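Local coordinates for protein beta-galactosidase (Bacillus circulans, PDB 4MAD) that probably hydrolyses terminal non-reducing beta-D-galactose residues of beta-D-galactosides, as a member of glycoside hydrolase family 35, at residues R354-V359 against A526-D531; H417-V422 against L576-H581; S533-G538 against G548-I553; P555-Y560 against T590-A595. All coordinates share one frame; numbering follows the deposited sequence.

Contact 1 of 4, residues R354-V359 against A526-D531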
loop_
_atom_site.group_PDB
_atom_site.type_symbol
_atom_site.label_atom_id
_atom_site.label_comp_id
_atom_site.label_asym_id
_atom_site.label_seq_id
_atom_site.Cartn_x
_atom_site.Cartn_y
_atom_site.Cartn_z
ATOM N N ARG A 354 -0.677 14.844 20.721
ATOM C CA ARG A 354 -0.326 14.737 22.133
ATOM C C ARG A 354 0.689 13.654 22.377
ATOM O O ARG A 354 0.751 12.718 21.625
ATOM C CB ARG A 354 -1.555 14.458 22.960
ATOM C CG ARG A 354 -2.562 15.564 22.903
ATOM C CD ARG A 354 -2.015 16.793 23.545
ATOM N NE ARG A 354 -2.984 17.869 23.625
ATOM C CZ ARG A 354 -2.993 18.897 22.815
ATOM N NH1 ARG A 354 -2.098 18.984 21.897
ATOM N NH2 ARG A 354 -3.915 19.818 22.930
ATOM N N LEU A 355 1.508 13.809 23.390
ATOM C CA LEU A 355 2.287 12.709 23.910
ATOM C C LEU A 355 1.425 12.025 24.944
ATOM O O LEU A 355 0.703 12.671 25.613
ATOM C CB LEU A 355 3.514 13.136 24.671
ATOM C CG LEU A 355 4.618 14.004 24.205
ATOM C CD1 LEU A 355 4.254 15.373 24.440
ATOM C CD2 LEU A 355 5.812 13.685 24.936
ATOM N N PHE A 356 1.535 10.728 25.067
ATOM C CA PHE A 356 0.849 10.022 26.107
ATOM C C PHE A 356 1.773 9.270 27.047
ATOM O O PHE A 356 1.326 8.667 27.952
ATOM C CB PHE A 356 -0.215 9.105 25.547
ATOM C CG PHE A 356 -1.420 9.815 25.001
ATOM C CD1 PHE A 356 -2.463 10.170 25.821
ATOM C CD2 PHE A 356 -1.560 10.034 23.681
ATOM C CE1 PHE A 356 -3.539 10.755 25.320
ATOM C CE2 PHE A 356 -2.653 10.629 23.183
ATOM C CZ PHE A 356 -3.644 10.985 23.990
ATOM N N GLY A 357 3.063 9.311 26.786
ATOM C CA GLY A 357 4.040 8.817 27.688
ATOM C C GLY A 357 4.236 7.323 27.630
ATOM O O GLY A 357 3.776 6.694 26.734
ATOM N N LYS A 358 4.919 6.781 28.613
ATOM C CA LYS A 358 5.212 5.379 28.603
ATOM C C LYS A 358 4.064 4.451 28.947
ATOM O O LYS A 358 3.382 4.655 29.878
ATOM C CB LYS A 358 6.383 5.075 29.496
ATOM C CG LYS A 358 6.343 3.716 30.003
ATOM C CD LYS A 358 7.672 3.214 30.436
ATOM C CE LYS A 358 8.762 4.254 30.454
ATOM N NZ LYS A 358 9.802 3.851 31.418
ATOM N N VAL A 359 3.921 3.389 28.171
ATOM C CA VAL A 359 3.043 2.252 28.472
ATOM C C VAL A 359 3.837 0.976 28.744
ATOM O O VAL A 359 4.566 0.509 27.903
ATOM C CB VAL A 359 2.094 1.935 27.328
ATOM C CG1 VAL A 359 1.326 0.705 27.574
ATOM C CG2 VAL A 359 1.230 3.044 27.030
ATOM N N ALA A 526 -6.345 12.026 21.016
ATOM C CA ALA A 526 -5.699 12.980 20.145
ATOM C C ALA A 526 -4.707 12.202 19.273
ATOM O O ALA A 526 -4.358 11.134 19.624
ATOM C CB ALA A 526 -4.983 13.961 20.914
ATOM N N ASP A 527 -4.264 12.752 18.161
ATOM C CA ASP A 527 -3.315 12.050 17.327
ATOM C C ASP A 527 -2.038 11.879 18.096
ATOM O O ASP A 527 -1.716 12.648 18.889
ATOM C CB ASP A 527 -3.001 12.801 16.044
ATOM C CG ASP A 527 -4.104 12.771 15.031
ATOM O OD1 ASP A 527 -5.079 12.068 15.186
ATOM O OD2 ASP A 527 -3.963 13.500 14.080
ATOM N N THR A 528 -1.352 10.793 17.848
ATOM C CA THR A 528 -0.143 10.489 18.557
ATOM C C THR A 528 0.730 9.516 17.780
ATOM O O THR A 528 0.310 9.019 16.791
ATOM C CB THR A 528 -0.401 9.962 19.988
ATOM O OG1 THR A 528 0.797 9.890 20.718
ATOM C CG2 THR A 528 -1.014 8.622 19.943
ATOM N N PHE A 529 1.934 9.293 18.270
ATOM C CA PHE A 529 2.875 8.427 17.605
ATOM C C PHE A 529 3.568 7.511 18.587
ATOM O O PHE A 529 3.957 7.937 19.615
ATOM C CB PHE A 529 3.897 9.234 16.846
ATOM C CG PHE A 529 3.303 10.301 15.963
ATOM C CD1 PHE A 529 3.128 10.100 14.613
ATOM C CD2 PHE A 529 2.928 11.531 16.468
ATOM C CE1 PHE A 529 2.609 11.041 13.833
ATOM C CE2 PHE A 529 2.413 12.471 15.646
ATOM C CZ PHE A 529 2.237 12.202 14.338
ATOM N N ILE A 530 3.707 6.252 18.224
ATOM C CA ILE A 530 4.398 5.299 19.041
ATOM C C ILE A 530 5.872 5.153 18.642
ATOM O O ILE A 530 6.159 4.802 17.561
ATOM C CB ILE A 530 3.749 3.893 18.957
ATOM C CG1 ILE A 530 2.285 3.940 19.309
ATOM C CG2 ILE A 530 4.413 2.983 19.883
ATOM C CD1 ILE A 530 1.602 2.605 19.292
ATOM N N ASP A 531 6.769 5.406 19.565
ATOM C CA ASP A 531 8.190 5.352 19.319
ATOM C C ASP A 531 8.698 3.950 19.556
ATOM O O ASP A 531 8.666 3.503 20.634
ATOM C CB ASP A 531 8.924 6.255 20.275
ATOM C CG ASP A 531 10.404 6.035 20.266
ATOM O OD1 ASP A 531 10.956 5.526 19.325
ATOM O OD2 ASP A 531 11.022 6.390 21.254
#
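R354 opens the contact with its backbone: its N donates to D527 O over 3.0 Å, a nearly straight bond (164° at the hydrogen) that meets the carbonyl almost end-on. The side chain stays beside this bond. CG lies close to the backbone N (chi1 -63°), and from there the methylene R354 CG rests 3.5 Å from A526 CB, while the guanidinium leads off away from 526-531. The carbonyl of the same residue faces T528. Its hydroxyl, T528 OG1, lies 3.0 Å from R354 O and also within hydrogen-bonding reach of V588 O, two acceptors for one proton. Two residues on, F356 turns its ring edge, not a face, to the 526-531 segment. F356 CD2 is 3.8 Å from T528 OG1 and 4.0 Å from T528 CG2. One atom further round the ring, F356 CE2 comes within 4.0 Å of A526 O, near the ring plane. An alanine in place of F356 would probably leave the T528 methyl and the A526 backbone without this edge, and open a gap toward L520 and F587. G357 follows with positive phi (81°), and together with F356 it faces F587 in a classic beta bulge as strand 357-366 sets out. In the galactose-binding domain sheet, strand 584-588 lies between 357-366 and 528-531, so the two segments meet directly where that strand runs out. On the other flank of 528-531 comes 558-561, and D527 turns away to Y47, A563 N and K353.

Contact 2 of 4, residues H417-V422 against L576-H581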
loop_
_atom_site.group_PDB
_atom_site.type_symbol
_atom_site.label_atom_id
_atom_site.label_comp_id
_atom_site.label_asym_id
_atom_site.label_seq_id
_atom_site.Cartn_x
_atom_site.Cartn_y
_atom_site.Cartn_z
ATOM N N HIS A 417 9.658 -16.299 0.852
ATOM C CA HIS A 417 9.037 -15.075 0.468
ATOM C C HIS A 417 8.237 -14.556 1.655
ATOM O O HIS A 417 7.087 -14.882 1.771
ATOM C CB HIS A 417 8.100 -15.319 -0.713
ATOM C CG HIS A 417 8.791 -15.489 -2.024
ATOM N ND1 HIS A 417 8.114 -15.582 -3.213
ATOM C CD2 HIS A 417 10.099 -15.542 -2.338
ATOM C CE1 HIS A 417 8.973 -15.676 -4.198
ATOM N NE2 HIS A 417 10.183 -15.681 -3.692
ATOM N N ASP A 418 8.839 -13.747 2.510
ATOM C CA ASP A 418 10.133 -13.145 2.307
ATOM C C ASP A 418 11.192 -13.241 3.421
ATOM O O ASP A 418 12.311 -12.915 3.212
ATOM C CB ASP A 418 9.881 -11.699 1.976
ATOM C CG ASP A 418 8.744 -11.534 1.029
ATOM O OD1 ASP A 418 8.898 -11.984 -0.077
ATOM O OD2 ASP A 418 7.717 -11.005 1.394
ATOM N N ARG A 419 10.758 -13.660 4.593
ATOM C CA ARG A 419 11.601 -13.783 5.752
ATOM C C ARG A 419 11.066 -14.865 6.667
ATOM O O ARG A 419 9.896 -14.989 6.853
ATOM C CB ARG A 419 11.600 -12.492 6.516
ATOM C CG ARG A 419 12.756 -12.284 7.402
ATOM C CD ARG A 419 12.762 -10.852 7.881
ATOM N NE ARG A 419 13.876 -10.512 8.739
ATOM C CZ ARG A 419 13.875 -10.604 10.061
ATOM N NH1 ARG A 419 12.849 -11.071 10.732
ATOM N NH2 ARG A 419 14.919 -10.231 10.730
ATOM N N GLY A 420 11.955 -15.624 7.243
ATOM C CA GLY A 420 11.486 -16.584 8.191
ATOM C C GLY A 420 12.422 -16.882 9.322
ATOM O O GLY A 420 13.602 -16.809 9.163
ATOM N N GLN A 421 11.833 -17.276 10.426
ATOM C CA GLN A 421 12.529 -17.668 11.609
ATOM C C GLN A 421 12.365 -19.172 11.808
ATOM O O GLN A 421 11.299 -19.668 11.786
ATOM C CB GLN A 421 11.949 -16.952 12.801
ATOM C CG GLN A 421 12.134 -15.452 12.776
ATOM C CD GLN A 421 11.217 -14.715 13.789
ATOM O OE1 GLN A 421 10.139 -14.312 13.477
ATOM N NE2 GLN A 421 11.689 -14.580 14.983
ATOM N N VAL A 422 13.485 -19.848 11.960
ATOM C CA VAL A 422 13.545 -21.259 12.012
ATOM C C VAL A 422 13.842 -21.787 13.427
ATOM O O VAL A 422 14.685 -21.329 14.069
ATOM C CB VAL A 422 14.622 -21.782 11.042
ATOM C CG1 VAL A 422 14.619 -23.242 10.970
ATOM C CG2 VAL A 422 14.427 -21.210 9.721
ATOM N N LEU A 576 3.380 -6.999 18.687
ATOM C CA LEU A 576 4.009 -8.278 18.398
ATOM C C LEU A 576 5.429 -7.980 17.990
ATOM O O LEU A 576 5.634 -7.311 17.046
ATOM C CB LEU A 576 3.304 -9.008 17.259
ATOM C CG LEU A 576 3.923 -10.288 16.695
ATOM C CD1 LEU A 576 4.140 -11.333 17.721
ATOM C CD2 LEU A 576 3.134 -10.878 15.516
ATOM N N GLU A 577 6.374 -8.452 18.752
ATOM C CA GLU A 577 7.760 -8.284 18.442
ATOM C C GLU A 577 8.384 -9.625 18.130
ATOM O O GLU A 577 8.188 -10.548 18.811
ATOM C CB GLU A 577 8.515 -7.635 19.571
ATOM C CG GLU A 577 9.948 -7.935 19.572
ATOM C CD GLU A 577 10.753 -7.140 18.535
ATOM O OE1 GLU A 577 10.445 -5.969 18.309
ATOM O OE2 GLU A 577 11.679 -7.709 17.960
ATOM N N LEU A 578 9.068 -9.652 17.011
ATOM C CA LEU A 578 9.694 -10.833 16.459
ATOM C C LEU A 578 10.940 -11.345 17.123
ATOM O O LEU A 578 11.163 -12.488 17.153
ATOM C CB LEU A 578 9.903 -10.725 14.943
ATOM C CG LEU A 578 8.681 -10.472 14.100
ATOM C CD1 LEU A 578 8.983 -10.437 12.624
ATOM C CD2 LEU A 578 7.586 -11.385 14.441
ATOM N N HIS A 579 11.804 -10.457 17.554
ATOM C CA HIS A 579 13.102 -10.863 18.000
ATOM C C HIS A 579 13.562 -10.474 19.396
ATOM O O HIS A 579 14.009 -11.304 20.145
ATOM C CB HIS A 579 14.138 -10.309 17.061
ATOM C CG HIS A 579 13.976 -10.778 15.665
ATOM N ND1 HIS A 579 14.356 -12.032 15.266
ATOM C CD2 HIS A 579 13.472 -10.163 14.576
ATOM C CE1 HIS A 579 14.088 -12.169 13.987
ATOM N NE2 HIS A 579 13.551 -11.055 13.547
ATOM N N LYS A 580 13.532 -9.187 19.654
ATOM C CA LYS A 580 14.131 -8.661 20.853
ATOM C C LYS A 580 13.112 -7.893 21.656
ATOM O O LYS A 580 12.539 -7.024 21.172
ATOM C CB LYS A 580 15.299 -7.788 20.513
ATOM C CG LYS A 580 16.451 -8.508 19.930
ATOM C CD LYS A 580 17.485 -7.522 19.526
ATOM C CE LYS A 580 18.776 -8.112 19.074
ATOM N NZ LYS A 580 19.643 -7.059 18.550
ATOM N N HIS A 581 12.940 -8.276 22.907
ATOM C CA HIS A 581 11.845 -7.820 23.719
ATOM C C HIS A 581 12.263 -6.814 24.792
ATOM O O HIS A 581 13.361 -6.833 25.233
ATOM C CB HIS A 581 11.168 -9.039 24.343
ATOM C CG HIS A 581 10.785 -10.068 23.335
ATOM N ND1 HIS A 581 9.727 -9.905 22.485
ATOM C CD2 HIS A 581 11.365 -11.232 22.993
ATOM C CE1 HIS A 581 9.673 -10.922 21.660
ATOM N NE2 HIS A 581 10.644 -11.749 21.960
#
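R419 and H579 meet edge to edge through a hydrogen bond from R419 NH1 to H579 NE2, 2.9 Å long with 161° at the hydrogen. The bond lies in the plane of the guanidinium and in that of the imidazole, yet the two groups stand almost perpendicular, 88° apart. R419 gets there by running out extended from CG to NE. Beside it, Q421 NE2 donates to L578 O over 3.1 Å; this bond is more bent, and the donor sits above the carbonyl plane. The turn carrying both acceptors is itself pinned by E577, whose OE2 takes the N-H groups of H579 and K580 from opposite faces of the carboxylate, with H579 N 2.8 Å from E577 OE2. Packing fills in around these bonds. The Q421 amide crosses the imidazole obliquely, Q421 NE2 lying 3.5 Å from H579 CE1, and Q421 OE1 lies 3.9 Å from L578 CB. The contact thereby joins two all-beta domains, strand 419-424 of the six-stranded sheet reaching the turn that follows strand 569-577. I431 of strand 427-433 lies against R419, Q421 and H579, and K537 of strand 537-542 packs on R419 and L578.

Contact 3 of 4, residues S533-G538 against G548-I553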
loop_
_atom_site.group_PDB
_atom_site.type_symbol
_atom_site.label_atom_id
_atom_site.label_comp_id
_atom_site.label_asym_id
_atom_site.label_seq_id
_atom_site.Cartn_x
_atom_site.Cartn_y
_atom_site.Cartn_z
ATOM N N SER A 533 11.699 2.732 18.480
ATOM C CA SER A 533 13.131 2.746 18.239
ATOM C C SER A 533 13.875 1.751 19.113
ATOM O O SER A 533 14.926 1.290 18.749
ATOM C CB SER A 533 13.742 4.143 18.421
ATOM O OG SER A 533 13.601 4.607 19.714
ATOM N N GLU A 534 13.346 1.501 20.297
ATOM C CA GLU A 534 13.935 0.509 21.183
ATOM C C GLU A 534 13.779 -0.934 20.696
ATOM O O GLU A 534 14.566 -1.754 21.014
ATOM C CB GLU A 534 13.501 0.644 22.636
ATOM C CG GLU A 534 14.332 -0.208 23.577
ATOM C CD GLU A 534 13.897 -0.221 25.046
ATOM O OE1 GLU A 534 12.792 0.168 25.384
ATOM O OE2 GLU A 534 14.699 -0.656 25.855
ATOM N N TRP A 535 12.700 -1.198 20.003
ATOM C CA TRP A 535 12.297 -2.515 19.576
ATOM C C TRP A 535 12.986 -2.913 18.280
ATOM O O TRP A 535 13.785 -2.183 17.784
ATOM C CB TRP A 535 10.777 -2.591 19.494
ATOM C CG TRP A 535 10.143 -2.456 20.863
ATOM C CD1 TRP A 535 9.965 -1.330 21.587
ATOM C CD2 TRP A 535 9.614 -3.517 21.650
ATOM N NE1 TRP A 535 9.428 -1.633 22.767
ATOM C CE2 TRP A 535 9.161 -2.964 22.827
ATOM C CE3 TRP A 535 9.506 -4.884 21.471
ATOM C CZ2 TRP A 535 8.588 -3.715 23.823
ATOM C CZ3 TRP A 535 8.932 -5.627 22.461
ATOM C CH2 TRP A 535 8.501 -5.050 23.627
ATOM N N THR A 536 12.692 -4.105 17.793
ATOM C CA THR A 536 13.399 -4.608 16.638
ATOM C C THR A 536 12.595 -4.815 15.340
ATOM O O THR A 536 12.879 -4.214 14.369
ATOM C CB THR A 536 14.252 -5.850 16.997
ATOM O OG1 THR A 536 15.303 -5.460 17.856
ATOM C CG2 THR A 536 14.818 -6.472 15.783
ATOM N N LYS A 537 11.615 -5.690 15.368
ATOM C CA LYS A 537 10.730 -5.842 14.253
ATOM C C LYS A 537 9.397 -6.395 14.666
ATOM O O LYS A 537 9.326 -7.287 15.460
ATOM C CB LYS A 537 11.344 -6.704 13.197
ATOM C CG LYS A 537 10.567 -6.764 11.894
ATOM C CD LYS A 537 11.318 -7.443 10.813
ATOM C CE LYS A 537 10.838 -7.100 9.435
ATOM N NZ LYS A 537 9.465 -7.377 9.222
ATOM N N GLY A 538 8.362 -5.850 14.079
ATOM C CA GLY A 538 7.033 -6.299 14.398
ATOM C C GLY A 538 5.898 -5.469 13.896
ATOM O O GLY A 538 6.029 -4.842 12.927
ATOM N N GLY A 548 0.309 -1.114 11.360
ATOM C CA GLY A 548 1.385 -1.329 10.438
ATOM C C GLY A 548 2.584 -1.989 11.052
ATOM O O GLY A 548 2.501 -2.503 12.100
ATOM N N ARG A 549 3.673 -1.990 10.330
ATOM C CA ARG A 549 4.901 -2.594 10.753
ATOM C C ARG A 549 5.939 -1.585 11.241
ATOM O O ARG A 549 5.904 -0.439 10.855
ATOM C CB ARG A 549 5.541 -3.354 9.596
ATOM C CG ARG A 549 4.580 -4.223 8.754
ATOM C CD ARG A 549 5.323 -4.975 7.679
ATOM N NE ARG A 549 4.543 -5.216 6.502
ATOM C CZ ARG A 549 4.174 -6.405 6.063
ATOM N NH1 ARG A 549 4.516 -7.473 6.726
ATOM N NH2 ARG A 549 3.457 -6.543 4.981
ATOM N N TYR A 550 6.852 -2.061 12.076
ATOM C CA TYR A 550 7.999 -1.319 12.506
ATOM C C TYR A 550 9.272 -2.172 12.349
ATOM O O TYR A 550 9.176 -3.308 12.302
ATOM C CB TYR A 550 7.864 -0.910 13.942
ATOM C CG TYR A 550 7.937 -2.037 14.957
ATOM C CD1 TYR A 550 9.127 -2.451 15.485
ATOM C CD2 TYR A 550 6.808 -2.621 15.448
ATOM C CE1 TYR A 550 9.192 -3.399 16.429
ATOM C CE2 TYR A 550 6.882 -3.600 16.385
ATOM C CZ TYR A 550 8.063 -3.989 16.880
ATOM O OH TYR A 550 8.073 -4.976 17.799
ATOM N N TRP A 551 10.424 -1.582 12.188
ATOM C CA TRP A 551 11.644 -2.331 12.035
ATOM C C TRP A 551 12.764 -1.359 12.393
ATOM O O TRP A 551 12.821 -0.293 11.848
ATOM C CB TRP A 551 11.767 -2.770 10.598
ATOM C CG TRP A 551 12.784 -3.782 10.318
ATOM C CD1 TRP A 551 13.659 -4.330 11.175
ATOM C CD2 TRP A 551 12.979 -4.439 9.077
ATOM N NE1 TRP A 551 14.419 -5.262 10.548
ATOM C CE2 TRP A 551 14.015 -5.358 9.250
ATOM C CE3 TRP A 551 12.399 -4.314 7.841
ATOM C CZ2 TRP A 551 14.468 -6.124 8.222
ATOM C CZ3 TRP A 551 12.811 -5.108 6.856
ATOM C CH2 TRP A 551 13.858 -5.980 7.030
ATOM N N GLU A 552 13.692 -1.757 13.232
ATOM C CA GLU A 552 14.719 -0.880 13.766
ATOM C C GLU A 552 15.628 -0.294 12.697
ATOM O O GLU A 552 16.316 0.662 12.948
ATOM C CB GLU A 552 15.599 -1.627 14.768
ATOM C CG GLU A 552 16.337 -2.712 14.143
ATOM C CD GLU A 552 17.041 -3.704 15.082
ATOM O OE1 GLU A 552 17.011 -3.558 16.285
ATOM O OE2 GLU A 552 17.606 -4.664 14.541
ATOM N N ILE A 553 15.653 -0.922 11.532
ATOM C CA ILE A 553 16.553 -0.492 10.467
ATOM C C ILE A 553 16.182 0.842 9.830
ATOM O O ILE A 553 16.932 1.388 9.115
ATOM C CB ILE A 553 16.849 -1.559 9.405
ATOM C CG1 ILE A 553 15.649 -1.855 8.533
ATOM C CG2 ILE A 553 17.423 -2.758 10.054
ATOM C CD1 ILE A 553 15.919 -2.751 7.412
HETATM O O HOH W 1 16.448 -1.592 18.153
#
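This is an antiparallel pairing within a beta hairpin, the start of strand 537-542 lying against the end of 545-551 at one margin of the galactose-binding domain sheet. G538 and Y550 form a hydrogen-bonded pair, with G538 N to Y550 O at 3.2 Å and the return bond, Y550 N to G538 O, at 3.0 Å; K537 and W551 are the adjoining non-hydrogen-bonded pair. Beyond them E552 N donates to T536 O over 2.8 Å. There the side chains of T536 and E552 run side by side, T536 OG1 donating to E552 OE1 from above the carboxylate plane (3.0 Å), and a water lies 2.8 Å from both W535 O and E552 OE1. K537 stretches over the W551 indole: its CE sits 3.5 Å from the centroid of the six-membered ring in a CH-pi contact, and NZ adds a cation-pi interaction, while I553 CD1 covers the opposite face. On the other face of the sheet, Y550 has CG between its backbone N and carbonyl carbon (chi1 69°), which folds the ring back over the G538 backbone. A side chain at G538 would clash with the Y550 hydroxyl. A leucine in place of Y550 would probably leave G538 without its ring cover and E577 without a hydroxyl partner. E577, on neighbouring strand 569-577, also accepts from the N-H groups of T536 and K537. Toward strand 449-457, E457 makes salt bridges with both K537 and R549, likely easing the nearness of their two charges.

Contact 4 of 4, residues P555-Y560 against T590-A595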
loop_
_atom_site.group_PDB
_atom_site.type_symbol
_atom_site.label_atom_id
_atom_site.label_comp_id
_atom_site.label_asym_id
_atom_site.label_seq_id
_atom_site.Cartn_x
_atom_site.Cartn_y
_atom_site.Cartn_z
ATOM N N PRO A 555 14.051 3.902 7.675
ATOM C CA PRO A 555 14.209 5.160 8.384
ATOM C C PRO A 555 13.094 5.554 9.328
ATOM O O PRO A 555 13.305 6.433 10.102
ATOM C CB PRO A 555 14.246 6.177 7.250
ATOM C CG PRO A 555 13.519 5.565 6.167
ATOM C CD PRO A 555 13.475 4.114 6.354
ATOM N N GLN A 556 11.928 4.984 9.158
ATOM C CA GLN A 556 10.811 5.234 10.032
ATOM C C GLN A 556 11.040 4.572 11.392
ATOM O O GLN A 556 11.369 3.445 11.431
ATOM C CB GLN A 556 9.524 4.715 9.406
ATOM C CG GLN A 556 8.321 4.697 10.316
ATOM C CD GLN A 556 7.056 4.372 9.605
ATOM O OE1 GLN A 556 7.094 3.888 8.532
ATOM N NE2 GLN A 556 5.936 4.650 10.202
ATOM N N GLN A 557 10.866 5.333 12.474
ATOM C CA GLN A 557 10.954 4.758 13.799
ATOM C C GLN A 557 9.731 4.950 14.684
ATOM O O GLN A 557 9.766 4.591 15.791
ATOM C CB GLN A 557 12.181 5.254 14.510
ATOM C CG GLN A 557 13.392 5.078 13.726
ATOM C CD GLN A 557 14.016 3.747 13.891
ATOM O OE1 GLN A 557 13.634 2.999 14.691
ATOM N NE2 GLN A 557 15.040 3.488 13.114
ATOM N N THR A 558 8.675 5.539 14.157
ATOM C CA THR A 558 7.422 5.746 14.880
ATOM C C THR A 558 6.274 5.286 14.035
ATOM O O THR A 558 6.393 5.290 12.855
ATOM C CB THR A 558 7.143 7.200 15.185
ATOM O OG1 THR A 558 7.292 7.980 14.012
ATOM C CG2 THR A 558 8.040 7.721 16.225
ATOM N N LEU A 559 5.193 4.893 14.675
ATOM C CA LEU A 559 3.966 4.564 14.017
ATOM C C LEU A 559 2.899 5.587 14.402
ATOM O O LEU A 559 2.677 5.764 15.511
ATOM C CB LEU A 559 3.449 3.159 14.376
ATOM C CG LEU A 559 4.093 1.935 13.748
ATOM C CD1 LEU A 559 3.626 0.592 14.302
ATOM C CD2 LEU A 559 4.044 1.973 12.291
ATOM N N TYR A 560 2.246 6.153 13.415
ATOM C CA TYR A 560 1.165 7.089 13.605
ATOM C C TYR A 560 -0.057 6.388 14.101
ATOM O O TYR A 560 -0.462 5.427 13.573
ATOM C CB TYR A 560 0.908 7.849 12.313
ATOM C CG TYR A 560 -0.371 8.621 12.118
ATOM C CD1 TYR A 560 -0.759 9.603 12.967
ATOM C CD2 TYR A 560 -1.140 8.384 11.039
ATOM C CE1 TYR A 560 -1.873 10.281 12.756
ATOM C CE2 TYR A 560 -2.266 9.041 10.822
ATOM C CZ TYR A 560 -2.631 10.012 11.688
ATOM O OH TYR A 560 -3.765 10.666 11.453
ATOM N N THR A 590 5.479 13.836 17.986
ATOM C CA THR A 590 5.993 14.052 16.669
ATOM C C THR A 590 6.655 12.824 16.136
ATOM O O THR A 590 7.224 12.121 16.875
ATOM C CB THR A 590 6.961 15.188 16.672
ATOM O OG1 THR A 590 7.175 15.628 15.331
ATOM C CG2 THR A 590 8.201 14.751 17.242
ATOM N N PRO A 591 6.583 12.623 14.845
ATOM C CA PRO A 591 7.121 11.402 14.281
ATOM C C PRO A 591 8.617 11.428 14.043
ATOM O O PRO A 591 9.206 12.451 13.969
ATOM C CB PRO A 591 6.427 11.315 12.947
ATOM C CG PRO A 591 6.246 12.699 12.544
ATOM C CD PRO A 591 6.138 13.517 13.788
ATOM N N VAL A 592 9.170 10.236 13.865
ATOM C CA VAL A 592 10.527 10.050 13.386
ATOM C C VAL A 592 10.439 9.256 12.086
ATOM O O VAL A 592 10.239 8.095 12.098
ATOM C CB VAL A 592 11.390 9.337 14.357
ATOM C CG1 VAL A 592 12.726 9.107 13.792
ATOM C CG2 VAL A 592 11.513 10.141 15.588
ATOM N N LEU A 593 10.564 9.936 10.974
ATOM C CA LEU A 593 10.440 9.297 9.676
ATOM C C LEU A 593 11.788 9.235 9.030
ATOM O O LEU A 593 11.920 8.751 7.972
ATOM C CB LEU A 593 9.511 10.084 8.797
ATOM C CG LEU A 593 8.118 10.289 9.322
ATOM C CD1 LEU A 593 7.283 11.051 8.385
ATOM C CD2 LEU A 593 7.523 8.998 9.604
ATOM N N GLY A 594 12.775 9.792 9.678
ATOM C CA GLY A 594 14.020 10.023 9.022
ATOM C C GLY A 594 15.276 9.739 9.780
ATOM O O GLY A 594 16.242 10.410 9.690
ATOM N N ALA A 595 15.270 8.699 10.539
ATOM C CA ALA A 595 16.508 8.420 11.137
ATOM C C ALA A 595 17.460 7.756 10.099
ATOM O O ALA A 595 17.771 6.599 10.190
ATOM C CB ALA A 595 16.319 7.631 12.328
#
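Q557 and V592 lie where the two segments run antiparallel, though 590-595 forms no regular strand. Q557 N donates to V592 O over 2.9 Å, and at 177° the N-H points straight at its acceptor. Further back, A595 N reaches P555 O at 3.0 Å, in the carbonyl plane and on a lone pair. P555 itself follows a cis peptide bond. The third bond uses a side chain where a carbonyl might have served: V592 N donates to T558 OG1 over 2.9 Å. What these bonds hold is the C-terminal tail, of which A595 is the last modelled residue, laid along the approach to strand 558-561, an outermost strand of the galactose-binding domain sheet. T558 stands toward the tail, and with chi1 at 50° its OG1 sits tucked over the main chain, flanked by N and C. This directs the hydroxyl at the V592 N-H, leaves T558 OG1 3.4 Å from P591 CA, and sets the T558 methyl beside V592 CB. V592 in turn packs its CG1 branch 4.0 Å from Q557 CB. Q557 bends at its second torsion, and its CG also touches the A595 methyl; its amide NE2 goes to E552 O. Between V592 and A595, L593 O sits 3.5 Å from P555 CB. The Q556 amide is gripped at both ends: Q556 NE2 donates to T558 O over 2.8 Å, close to the planes of both groups, and its OE1 accepts from S312 N.

In the fold
Following the chain from the N terminus, 354-359 opens contact 1 and 417-422 opens contact 2 before 526-531 closes the first, so these two cross. Contact 3 is local: 533-538 and 548-553 are parts of one hairpin, lying wholly within the longer span of contact 2. Next, 555-560 opens contact 4; 576-581 then closes contact 2, and 590-595 closes contact 4, a second crossing. Contacts 1, 3 and 4 follow in series. All four reach the eight-stranded sheet, contact 2 tying it to the six-stranded one. Contact 3 touches contact 2 through E577 and contact 4 through Q557, while I530 pairs with L559 between contacts 1 and 4.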